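Local coordinates for trehalose-6-phosphate phosphatase related protein (Thermoplasma acidophilum, PDB 1U02), which removes the phosphate group from trehalose 6-phosphate to give free trehalose, as a magnesium-dependent phosphatase of the HAD superfamily, at residues D59-C64 with S70-Q75; N80-F85 with K111-L116; S101-L106 with A124-K129; T195-V198 with E202-A205. All coordinates share one frame; numbering follows the deposited sequence.

Interaction 1: D59-C64 with S70-Q75; sequences DINMIC and SKINGQ
The beta hairpin of strands 61-64 and 69-72 in the main mixed sheet is paired here, M62 against K71. These two form an antiparallel hydrogen-bonded pair: K71 N donates to M62 O at 2.9 Å, and M62 N donates to K71 O at 3.1 Å. Their side chains run side by side on one face of the sheet, pointing the same way, and M62 CG sits only 3.4 Å from K71 CB, tighter than usual carbon contact. The selenium of M62, a selenomethionine, then lies along the extended lysine chain, 4.1 Å from K71 CD, while the ammonium end goes on to S53 OG. Where regular pairing stops, a side chain takes over: N73 N reaches N61 OD1 at 3.2 Å in a nearly straight bond (163°). I72 crosses N61 at about a right angle, its CD1 3.9 Å from N61 CB. A water links N61 ND2 to N73 OD1, tying the amide's other end to the type I' turn of I72-Q75. Strand 61-64 is flanked on its far edge by strand 40-44; helix 49-55 packs on M62 and C64, and helix 161-169 on I63 across the sheet.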
loop_
_atom_site.group_PDB
_atom_site.type_symbol
_atom_site.label_atom_id
_atom_site.label_comp_id
_atom_site.label_asym_id
_atom_site.label_seq_id
_atom_site.Cartn_x
_atom_site.Cartn_y
_atom_site.Cartn_z
ATOM N N ASP A 59 -14.335 4.145 -9.220
ATOM C CA ASP A 59 -14.401 2.879 -9.930
ATOM C C ASP A 59 -13.035 2.538 -10.519
ATOM O O ASP A 59 -12.758 2.834 -11.683
ATOM C CB ASP A 59 -15.452 2.963 -11.043
ATOM C CG ASP A 59 -15.516 1.706 -11.884
ATOM O OD1 ASP A 59 -15.532 0.597 -11.303
ATOM O OD2 ASP A 59 -15.560 1.829 -13.128
ATOM N N ILE A 60 -12.175 1.945 -9.698
ATOM C CA ILE A 60 -10.840 1.547 -10.133
ATOM C C ILE A 60 -10.494 0.206 -9.512
ATOM O O ILE A 60 -11.113 -0.202 -8.533
ATOM C CB ILE A 60 -9.740 2.567 -9.712
ATOM C CG1 ILE A 60 -10.042 3.142 -8.327
ATOM C CG2 ILE A 60 -9.614 3.666 -10.756
ATOM C CD1 ILE A 60 -9.827 2.194 -7.199
ATOM N N ASN A 61 -9.508 -0.473 -10.088
ATOM C CA ASN A 61 -9.068 -1.758 -9.569
ATOM C C ASN A 61 -7.995 -1.541 -8.513
ATOM O O ASN A 61 -7.374 -0.479 -8.450
ATOM C CB ASN A 61 -8.517 -2.636 -10.696
ATOM C CG ASN A 61 -9.603 -3.103 -11.651
ATOM O OD1 ASN A 61 -10.708 -3.437 -11.229
ATOM N ND2 ASN A 61 -9.287 -3.136 -12.938
HETATM N N MSE A 62 -7.771 -2.547 -7.680
HETATM C CA MSE A 62 -6.764 -2.407 -6.654
HETATM C C MSE A 62 -6.123 -3.716 -6.233
HETATM O O MSE A 62 -6.756 -4.774 -6.232
HETATM C CB MSE A 62 -7.360 -1.694 -5.432
HETATM C CG MSE A 62 -8.607 -2.350 -4.868
HETATM SE SE MSE A 62 -9.486 -1.298 -3.474
HETATM C CE MSE A 62 -10.439 -0.040 -4.576
ATOM N N ILE A 63 -4.841 -3.621 -5.912
ATOM C CA ILE A 63 -4.061 -4.744 -5.429
ATOM C C ILE A 63 -3.759 -4.300 -3.999
ATOM O O ILE A 63 -3.009 -3.348 -3.792
ATOM C CB ILE A 63 -2.742 -4.911 -6.231
ATOM C CG1 ILE A 63 -3.062 -5.310 -7.675
ATOM C CG2 ILE A 63 -1.863 -5.979 -5.588
ATOM C CD1 ILE A 63 -1.848 -5.340 -8.595
ATOM N N CYS A 64 -4.369 -4.968 -3.020
ATOM C CA CYS A 64 -4.187 -4.605 -1.613
ATOM C C CYS A 64 -3.338 -5.587 -0.816
ATOM O O CYS A 64 -3.030 -6.679 -1.293
ATOM C CB CYS A 64 -5.557 -4.457 -0.948
ATOM S SG CYS A 64 -6.597 -3.201 -1.747
ATOM N N SER A 70 -7.067 -8.632 -3.920
ATOM C CA SER A 70 -7.303 -7.615 -4.934
ATOM C C SER A 70 -8.797 -7.368 -5.015
ATOM O O SER A 70 -9.597 -8.193 -4.561
ATOM C CB SER A 70 -6.816 -8.091 -6.308
ATOM O OG SER A 70 -5.450 -8.451 -6.277
ATOM N N LYS A 71 -9.174 -6.218 -5.556
ATOM C CA LYS A 71 -10.580 -5.905 -5.750
ATOM C C LYS A 71 -10.636 -5.552 -7.225
ATOM O O LYS A 71 -10.156 -4.499 -7.645
ATOM C CB LYS A 71 -11.030 -4.727 -4.885
ATOM C CG LYS A 71 -12.527 -4.432 -5.018
ATOM C CD LYS A 71 -12.985 -3.365 -4.037
ATOM C CE LYS A 71 -14.462 -3.037 -4.221
ATOM N NZ LYS A 71 -14.952 -2.036 -3.220
ATOM N N ILE A 72 -11.201 -6.466 -8.005
ATOM C CA ILE A 72 -11.298 -6.329 -9.452
ATOM C C ILE A 72 -12.767 -6.335 -9.865
ATOM O O ILE A 72 -13.502 -7.266 -9.540
ATOM C CB ILE A 72 -10.572 -7.510 -10.138
ATOM C CG1 ILE A 72 -9.153 -7.642 -9.577
ATOM C CG2 ILE A 72 -10.515 -7.300 -11.644
ATOM C CD1 ILE A 72 -8.252 -6.471 -9.905
ATOM N N ASN A 73 -13.194 -5.296 -10.576
ATOM C CA ASN A 73 -14.586 -5.189 -11.005
ATOM C C ASN A 73 -15.510 -5.275 -9.797
ATOM O O ASN A 73 -16.619 -5.793 -9.890
ATOM C CB ASN A 73 -14.956 -6.310 -11.989
ATOM C CG ASN A 73 -14.192 -6.226 -13.293
ATOM O OD1 ASN A 73 -14.005 -5.142 -13.846
ATOM N ND2 ASN A 73 -13.759 -7.377 -13.804
ATOM N N GLY A 74 -15.033 -4.785 -8.657
ATOM C CA GLY A 74 -15.837 -4.801 -7.451
ATOM C C GLY A 74 -15.727 -6.080 -6.644
ATOM O O GLY A 74 -16.162 -6.131 -5.501
ATOM N N GLN A 75 -15.135 -7.117 -7.225
ATOM C CA GLN A 75 -15.012 -8.389 -6.529
ATOM C C GLN A 75 -13.765 -8.505 -5.653
ATOM O O GLN A 75 -12.646 -8.226 -6.094
ATOM C CB GLN A 75 -15.036 -9.531 -7.550
ATOM C CG GLN A 75 -14.990 -10.925 -6.953
ATOM C CD GLN A 75 -15.116 -12.010 -8.014
ATOM O OE1 GLN A 75 -14.595 -11.872 -9.122
ATOM N NE2 GLN A 75 -15.799 -13.097 -7.674
HETATM O O HOH W 1 -12.904 -3.094 -8.376
HETATM O O HOH W 2 -11.217 -4.737 -14.300
#

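Interaction 2: N80-F85 with K111-L116; sequences NGSDRF and KNLAVL
The ring of F85 meets S82 O at its edge, in the ring plane, while L113 approaches the phenylalanine at its stem: L113 CD2 packs on F85 CB at 4.1 Å. With CG anti to the carbonyl carbon (chi1 -72°), the ring leads away from L113 toward V156 and P157. The guanidinium of R84 is the other flat group; its NE donates to G81 O at 2.7 Å, with the oxygen 17° out of the guanidinium plane. R84 N binds the same oxygen from the opposite face of the carbonyl, so two donors of one residue grip G81 O. Across the contact, L113 spreads its two methyls over the short 3-10 turn. CD2 also lies 3.5 Å from S82 O, the carbonyl that accepts from F85 N, and CD1 lies 3.7 Å from S82 OG. That hydroxyl hydrogen-bonds A68 O; its contact with the leucine methyl is van der Waals packing. L86 and Y78 pack on L113 as well. A leucine in the type I turn of the hairpin 107-118 thus plugs against the 3-10 turn leading into helix 86-96, joining the smaller antiparallel sheet to the link from the main one.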
loop_
_atom_site.group_PDB
_atom_site.type_symbol
_atom_site.label_atom_id
_atom_site.label_comp_id
_atom_site.label_asym_id
_atom_site.label_seq_id
_atom_site.Cartn_x
_atom_site.Cartn_y
_atom_site.Cartn_z
ATOM N N ASN A 80 -3.380 -16.267 -3.748
ATOM C CA ASN A 80 -2.514 -17.214 -3.061
ATOM C C ASN A 80 -3.161 -17.839 -1.822
ATOM O O ASN A 80 -2.476 -18.139 -0.846
ATOM C CB ASN A 80 -1.228 -16.485 -2.668
ATOM C CG ASN A 80 -0.692 -15.618 -3.799
ATOM O OD1 ASN A 80 -0.153 -14.536 -3.571
ATOM N ND2 ASN A 80 -0.837 -16.099 -5.030
ATOM N N GLY A 81 -4.476 -18.034 -1.871
ATOM C CA GLY A 81 -5.189 -18.626 -0.750
ATOM C C GLY A 81 -5.042 -17.876 0.562
ATOM O O GLY A 81 -5.074 -18.484 1.636
ATOM N N SER A 82 -4.893 -16.557 0.482
ATOM C CA SER A 82 -4.731 -15.731 1.673
ATOM C C SER A 82 -5.954 -15.758 2.578
ATOM O O SER A 82 -5.854 -15.451 3.761
ATOM C CB SER A 82 -4.441 -14.282 1.279
ATOM O OG SER A 82 -5.548 -13.725 0.583
ATOM N N ASP A 83 -7.115 -16.117 2.041
ATOM C CA ASP A 83 -8.296 -16.137 2.890
ATOM C C ASP A 83 -8.177 -17.172 4.007
ATOM O O ASP A 83 -8.954 -17.152 4.963
ATOM C CB ASP A 83 -9.569 -16.351 2.060
ATOM C CG ASP A 83 -9.483 -17.548 1.149
ATOM O OD1 ASP A 83 -8.437 -17.727 0.499
ATOM O OD2 ASP A 83 -10.475 -18.302 1.071
ATOM N N ARG A 84 -7.187 -18.057 3.902
ATOM C CA ARG A 84 -6.961 -19.072 4.931
ATOM C C ARG A 84 -6.522 -18.394 6.222
ATOM O O ARG A 84 -6.620 -18.982 7.301
ATOM C CB ARG A 84 -5.859 -20.049 4.503
ATOM C CG ARG A 84 -6.204 -20.932 3.312
ATOM C CD ARG A 84 -4.978 -21.720 2.863
ATOM N NE ARG A 84 -3.911 -20.832 2.397
ATOM C CZ ARG A 84 -2.692 -21.236 2.048
ATOM N NH1 ARG A 84 -2.369 -22.525 2.112
ATOM N NH2 ARG A 84 -1.800 -20.351 1.623
ATOM N N PHE A 85 -6.038 -17.160 6.099
ATOM C CA PHE A 85 -5.553 -16.392 7.245
ATOM C C PHE A 85 -6.572 -15.467 7.918
ATOM O O PHE A 85 -6.235 -14.779 8.878
ATOM C CB PHE A 85 -4.331 -15.565 6.828
ATOM C CG PHE A 85 -3.093 -16.384 6.598
ATOM C CD1 PHE A 85 -2.235 -16.686 7.656
ATOM C CD2 PHE A 85 -2.785 -16.865 5.326
ATOM C CE1 PHE A 85 -1.082 -17.455 7.451
ATOM C CE2 PHE A 85 -1.634 -17.636 5.108
ATOM C CZ PHE A 85 -0.782 -17.929 6.175
ATOM N N LYS A 111 -7.056 -5.019 10.424
ATOM C CA LYS A 111 -7.511 -5.238 9.054
ATOM C C LYS A 111 -7.754 -6.740 8.913
ATOM O O LYS A 111 -7.212 -7.527 9.684
ATOM C CB LYS A 111 -6.455 -4.754 8.060
ATOM C CG LYS A 111 -6.144 -3.280 8.263
ATOM C CD LYS A 111 -4.987 -2.778 7.453
ATOM C CE LYS A 111 -4.642 -1.365 7.914
ATOM N NZ LYS A 111 -3.724 -0.665 6.996
ATOM N N ASN A 112 -8.563 -7.143 7.939
ATOM C CA ASN A 112 -8.853 -8.563 7.771
ATOM C C ASN A 112 -7.627 -9.442 7.532
ATOM O O ASN A 112 -7.591 -10.590 7.981
ATOM C CB ASN A 112 -9.861 -8.777 6.640
ATOM C CG ASN A 112 -11.211 -8.170 6.948
ATOM O OD1 ASN A 112 -11.648 -8.170 8.096
ATOM N ND2 ASN A 112 -11.886 -7.663 5.923
ATOM N N LEU A 113 -6.626 -8.919 6.831
ATOM C CA LEU A 113 -5.429 -9.713 6.559
ATOM C C LEU A 113 -4.133 -9.081 7.050
ATOM O O LEU A 113 -3.056 -9.344 6.508
ATOM C CB LEU A 113 -5.323 -10.023 5.061
ATOM C CG LEU A 113 -6.432 -10.960 4.554
ATOM C CD1 LEU A 113 -6.363 -11.104 3.035
ATOM C CD2 LEU A 113 -6.292 -12.322 5.237
ATOM N N ALA A 114 -4.231 -8.260 8.086
ATOM C CA ALA A 114 -3.040 -7.628 8.642
ATOM C C ALA A 114 -3.381 -6.829 9.882
ATOM O O ALA A 114 -4.509 -6.366 10.045
ATOM C CB ALA A 114 -2.388 -6.705 7.600
ATOM N N VAL A 115 -2.400 -6.697 10.765
ATOM C CA VAL A 115 -2.546 -5.899 11.973
ATOM C C VAL A 115 -1.299 -5.038 11.978
ATOM O O VAL A 115 -0.174 -5.544 12.017
ATOM C CB VAL A 115 -2.594 -6.746 13.258
ATOM C CG1 VAL A 115 -2.715 -5.823 14.469
ATOM C CG2 VAL A 115 -3.786 -7.698 13.206
ATOM N N LEU A 116 -1.508 -3.732 11.913
ATOM C CA LEU A 116 -0.412 -2.785 11.870
ATOM C C LEU A 116 -0.224 -2.098 13.220
ATOM O O LEU A 116 -1.170 -1.542 13.781
ATOM C CB LEU A 116 -0.692 -1.761 10.761
ATOM C CG LEU A 116 0.339 -0.687 10.402
ATOM C CD1 LEU A 116 0.085 -0.190 8.981
ATOM C CD2 LEU A 116 0.248 0.455 11.393
#

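Interaction 3: S101-L106 with A124-K129; sequences SDFPGL and ADMKPK
F103 meets M126 and K129 with the edge of its ring. M126 CB stands 3.7 Å from F103 CD1 and 3.9 Å from F103 CE1, near the ring plane. Farther round the same rim, K129 CD lies in plane, 3.9 Å from F103 CE1 and 4.2 Å from F103 CZ. Both aliphatic chains cross the phenylalanine at about a right angle, so each offers the rim a short piece of its length. The selenomethionine bends at chi2 and chi3, and it is its CB, not the selenium, that makes the close approach. K129 sets off with CG anti to the backbone N (chi1 177°) and stays extended as far as CE, which carries its CD to the ring before the chain turns at the last torsion.

One face of the ring is occupied from within its own segment, by D102 CB 3.9 Å above the plane and offset toward the rim. The backbone then fixes where these groups start. F103 is the first residue to leave helical geometry after helix 99-102, and its carbonyl accepts from L106 N at 2.9 Å. Opposite it, M126 takes the N-cap position of helix 127-141, with K127 N bonded to A124 O in a type I turn; K129 follows in the first turn of that helix. Beyond this shell, L130 and R133 of the same helix and M122 also pack against F103. The contact is apolar packing between the end of one helix and the start of another, joining helices 99-102 and 127-141 in the smaller, cap-like alpha/beta part of this HAD-family phosphatase.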
loop_
_atom_site.group_PDB
_atom_site.type_symbol
_atom_site.label_atom_id
_atom_site.label_comp_id
_atom_site.label_asym_id
_atom_site.label_seq_id
_atom_site.Cartn_x
_atom_site.Cartn_y
_atom_site.Cartn_z
ATOM N N SER A 101 -2.602 -0.285 26.115
ATOM C CA SER A 101 -2.504 0.206 27.487
ATOM C C SER A 101 -1.139 -0.165 28.078
ATOM O O SER A 101 -0.601 0.557 28.915
ATOM C CB SER A 101 -3.644 -0.351 28.355
ATOM O OG SER A 101 -3.622 -1.765 28.420
ATOM N N ASP A 102 -0.570 -1.280 27.628
ATOM C CA ASP A 102 0.742 -1.695 28.117
ATOM C C ASP A 102 1.819 -0.734 27.609
ATOM O O ASP A 102 2.805 -0.461 28.297
ATOM C CB ASP A 102 1.071 -3.119 27.657
ATOM C CG ASP A 102 0.090 -4.149 28.189
ATOM O OD1 ASP A 102 -0.392 -3.991 29.332
ATOM O OD2 ASP A 102 -0.187 -5.129 27.469
ATOM N N PHE A 103 1.613 -0.214 26.402
ATOM C CA PHE A 103 2.556 0.715 25.782
ATOM C C PHE A 103 1.808 1.970 25.336
ATOM O O PHE A 103 1.549 2.153 24.141
ATOM C CB PHE A 103 3.205 0.054 24.563
ATOM C CG PHE A 103 3.836 -1.277 24.858
ATOM C CD1 PHE A 103 5.032 -1.354 25.570
ATOM C CD2 PHE A 103 3.229 -2.457 24.433
ATOM C CE1 PHE A 103 5.621 -2.594 25.855
ATOM C CE2 PHE A 103 3.805 -3.702 24.713
ATOM C CZ PHE A 103 5.004 -3.769 25.424
ATOM N N PRO A 104 1.468 2.860 26.287
ATOM C CA PRO A 104 0.743 4.101 25.992
ATOM C C PRO A 104 1.307 4.851 24.793
ATOM O O PRO A 104 2.488 5.196 24.761
ATOM C CB PRO A 104 0.878 4.895 27.292
ATOM C CG PRO A 104 0.879 3.808 28.331
ATOM C CD PRO A 104 1.844 2.811 27.712
ATOM N N GLY A 105 0.455 5.110 23.808
ATOM C CA GLY A 105 0.911 5.806 22.617
ATOM C C GLY A 105 0.847 4.872 21.425
ATOM O O GLY A 105 0.644 5.307 20.289
ATOM N N LEU A 106 1.032 3.583 21.687
ATOM C CA LEU A 106 0.959 2.572 20.644
ATOM C C LEU A 106 -0.443 2.600 20.043
ATOM O O LEU A 106 -1.439 2.723 20.763
ATOM C CB LEU A 106 1.214 1.177 21.225
ATOM C CG LEU A 106 0.938 -0.004 20.282
ATOM C CD1 LEU A 106 1.933 0.020 19.134
ATOM C CD2 LEU A 106 1.031 -1.322 21.045
ATOM N N ALA A 124 10.187 5.897 23.489
ATOM C CA ALA A 124 11.325 5.155 22.956
ATOM C C ALA A 124 11.755 3.903 23.724
ATOM O O ALA A 124 11.984 2.856 23.127
ATOM C CB ALA A 124 12.517 6.095 22.807
ATOM N N ASP A 125 11.856 4.017 25.044
ATOM C CA ASP A 125 12.309 2.918 25.900
ATOM C C ASP A 125 11.724 1.513 25.733
ATOM O O ASP A 125 12.465 0.530 25.780
ATOM C CB ASP A 125 12.181 3.328 27.371
ATOM C CG ASP A 125 13.130 4.448 27.753
ATOM O OD1 ASP A 125 13.924 4.885 26.893
ATOM O OD2 ASP A 125 13.082 4.891 28.920
HETATM N N MSE A 126 10.416 1.397 25.548
HETATM C CA MSE A 126 9.811 0.071 25.428
HETATM C C MSE A 126 9.651 -0.494 24.016
HETATM O O MSE A 126 9.012 -1.528 23.835
HETATM C CB MSE A 126 8.448 0.062 26.137
HETATM C CG MSE A 126 8.518 0.356 27.636
HETATM SE SE MSE A 126 9.434 -1.021 28.663
HETATM C CE MSE A 126 7.895 -1.875 29.472
ATOM N N LYS A 127 10.235 0.156 23.015
ATOM C CA LYS A 127 10.099 -0.344 21.650
ATOM C C LYS A 127 10.787 -1.687 21.411
ATOM O O LYS A 127 10.252 -2.544 20.707
ATOM C CB LYS A 127 10.566 0.721 20.654
ATOM C CG LYS A 127 9.677 1.965 20.728
ATOM C CD LYS A 127 9.950 2.998 19.644
ATOM C CE LYS A 127 8.961 4.158 19.780
ATOM N NZ LYS A 127 9.091 5.202 18.726
ATOM N N PRO A 128 11.989 -1.891 21.975
ATOM C CA PRO A 128 12.617 -3.196 21.740
ATOM C C PRO A 128 11.753 -4.320 22.326
ATOM O O PRO A 128 11.619 -5.394 21.734
ATOM C CB PRO A 128 13.962 -3.062 22.450
ATOM C CG PRO A 128 14.289 -1.602 22.244
ATOM C CD PRO A 128 12.955 -0.934 22.544
ATOM N N LYS A 129 11.159 -4.055 23.487
ATOM C CA LYS A 129 10.301 -5.026 24.156
ATOM C C LYS A 129 9.066 -5.322 23.309
ATOM O O LYS A 129 8.688 -6.479 23.126
ATOM C CB LYS A 129 9.873 -4.489 25.526
ATOM C CG LYS A 129 8.918 -5.395 26.275
ATOM C CD LYS A 129 8.436 -4.735 27.559
ATOM C CE LYS A 129 7.526 -5.663 28.350
ATOM N NZ LYS A 129 8.233 -6.905 28.792
#

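Interaction 4: T195-V198 with E202-A205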
loop_
_atom_site.group_PDB
_atom_site.type_symbol
_atom_site.label_atom_id
_atom_site.label_comp_id
_atom_site.label_asym_id
_atom_site.label_seq_id
_atom_site.Cartn_x
_atom_site.Cartn_y
_atom_site.Cartn_z
ATOM N N THR A 195 8.981 3.149 -14.683
ATOM C CA THR A 195 9.028 3.247 -13.232
ATOM C C THR A 195 9.231 4.680 -12.747
ATOM O O THR A 195 10.102 5.397 -13.239
ATOM C CB THR A 195 10.150 2.347 -12.686
ATOM O OG1 THR A 195 11.357 2.595 -13.421
ATOM C CG2 THR A 195 9.767 0.876 -12.841
ATOM N N ILE A 196 8.424 5.087 -11.771
ATOM C CA ILE A 196 8.492 6.441 -11.229
ATOM C C ILE A 196 8.679 6.427 -9.713
ATOM O O ILE A 196 7.831 5.917 -8.977
ATOM C CB ILE A 196 7.199 7.227 -11.550
ATOM C CG1 ILE A 196 6.956 7.255 -13.061
ATOM C CG2 ILE A 196 7.294 8.632 -10.988
ATOM C CD1 ILE A 196 5.629 7.883 -13.444
ATOM N N LYS A 197 9.782 6.998 -9.246
ATOM C CA LYS A 197 10.056 7.049 -7.814
ATOM C C LYS A 197 9.592 8.385 -7.249
ATOM O O LYS A 197 9.828 9.434 -7.845
ATOM C CB LYS A 197 11.556 6.881 -7.557
ATOM C CG LYS A 197 12.000 7.068 -6.105
ATOM C CD LYS A 197 11.570 5.908 -5.215
ATOM C CE LYS A 197 12.262 5.960 -3.855
ATOM N NZ LYS A 197 12.027 7.246 -3.157
ATOM N N VAL A 198 8.921 8.342 -6.103
ATOM C CA VAL A 198 8.455 9.559 -5.457
ATOM C C VAL A 198 9.253 9.733 -4.172
ATOM O O VAL A 198 9.354 8.802 -3.377
ATOM C CB VAL A 198 6.959 9.479 -5.077
ATOM C CG1 VAL A 198 6.525 10.782 -4.411
ATOM C CG2 VAL A 198 6.114 9.199 -6.315
ATOM N N GLU A 202 18.036 6.949 -3.044
ATOM C CA GLU A 202 18.608 6.359 -4.252
ATOM C C GLU A 202 17.556 5.440 -4.873
ATOM O O GLU A 202 16.772 4.817 -4.158
ATOM C CB GLU A 202 19.859 5.545 -3.896
ATOM C CG GLU A 202 20.874 6.285 -3.022
ATOM C CD GLU A 202 21.723 7.281 -3.798
ATOM O OE1 GLU A 202 21.156 8.065 -4.588
ATOM O OE2 GLU A 202 22.959 7.285 -3.605
ATOM N N THR A 203 17.538 5.346 -6.198
ATOM C CA THR A 203 16.554 4.497 -6.860
ATOM C C THR A 203 16.962 4.096 -8.266
ATOM O O THR A 203 17.837 4.710 -8.871
ATOM C CB THR A 203 15.184 5.202 -6.944
ATOM O OG1 THR A 203 14.271 4.390 -7.692
ATOM C CG2 THR A 203 15.328 6.552 -7.632
ATOM N N HIS A 204 16.312 3.059 -8.782
ATOM C CA HIS A 204 16.587 2.578 -10.126
ATOM C C HIS A 204 15.408 2.863 -11.048
ATOM O O HIS A 204 15.331 2.332 -12.156
ATOM C CB HIS A 204 16.890 1.077 -10.097
ATOM C CG HIS A 204 18.192 0.744 -9.441
ATOM N ND1 HIS A 204 19.404 1.182 -9.932
ATOM C CD2 HIS A 204 18.473 0.032 -8.325
ATOM C CE1 HIS A 204 20.375 0.752 -9.145
ATOM N NE2 HIS A 204 19.836 0.052 -8.162
ATOM N N ALA A 205 14.492 3.708 -10.581
ATOM C CA ALA A 205 13.319 4.072 -11.361
ATOM C C ALA A 205 13.763 4.887 -12.570
ATOM O O ALA A 205 14.777 5.581 -12.521
ATOM C CB ALA A 205 12.353 4.887 -10.501
HETATM O O HOH W 3 13.261 0.696 -13.443
#
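K197 and T203 cross obliquely, the lysine's aliphatic stem passing over the threonine side chain. K197 CG lies 3.7 Å from T203 CG2, and K197 CB is equally close to T203 OG1. The lysine leaves with CG anti to the backbone N and then bends at chi2 (72°), which lays its first methylenes against the threonine and turns the ammonium away. NZ donates to V198 O at 3.1 Å from well above the carbonyl plane, 57° out of it, and has weak bonds to the carbonyls of G199, E200 and D179, the last of these a ligand of the magnesium ion. Beside the threonine, A205 sets its methyl against the strand backbone: CB is 3.6 Å from T195 O, K197 N and K197 CB alike. T203 OG1 accepts from A205 N at 3.0 Å, an ST turn that holds the alanine in this place, and the hydroxyl also bonds E184 OE1. T195 closes the other end. Its OG1 stands 3.2 Å from A205 CA, shares a water with H204 O, and pairs with K206 N. The loop therefore rests on strand 194-198 through side chains and this water bridge, just before strand 207-209 takes up regular pairing with it. F187 of helix 181-188 packs against T195, T203 and A205, while I196 starts off away from the loop and touches I175 and A177 of strand 174-178 and M215 of helix 212-229.

Overall arrangement
Interactions 1 and 4 belong to the same mixed sheet, in its two halves, with centres about 25 Å apart. Interaction 1 is strand pairing carried by backbone hydrogen bonds; interaction 4 settles a loop on a strand by side-chain packing and a water, and lies nearer the magnesium ion. Interactions 2 and 3 are apolar and involve the other, antiparallel sheet and its helices. Interaction 2 stands between the two parts of the fold, about 16 Å from interaction 1 between centres. Interaction 3 is the most peripheral, with two of its three touching residues exposed; in the others about half are buried. Segments of interactions 2 and 3 alternate along the chain, and strand 114-118 leads to helix 127-141.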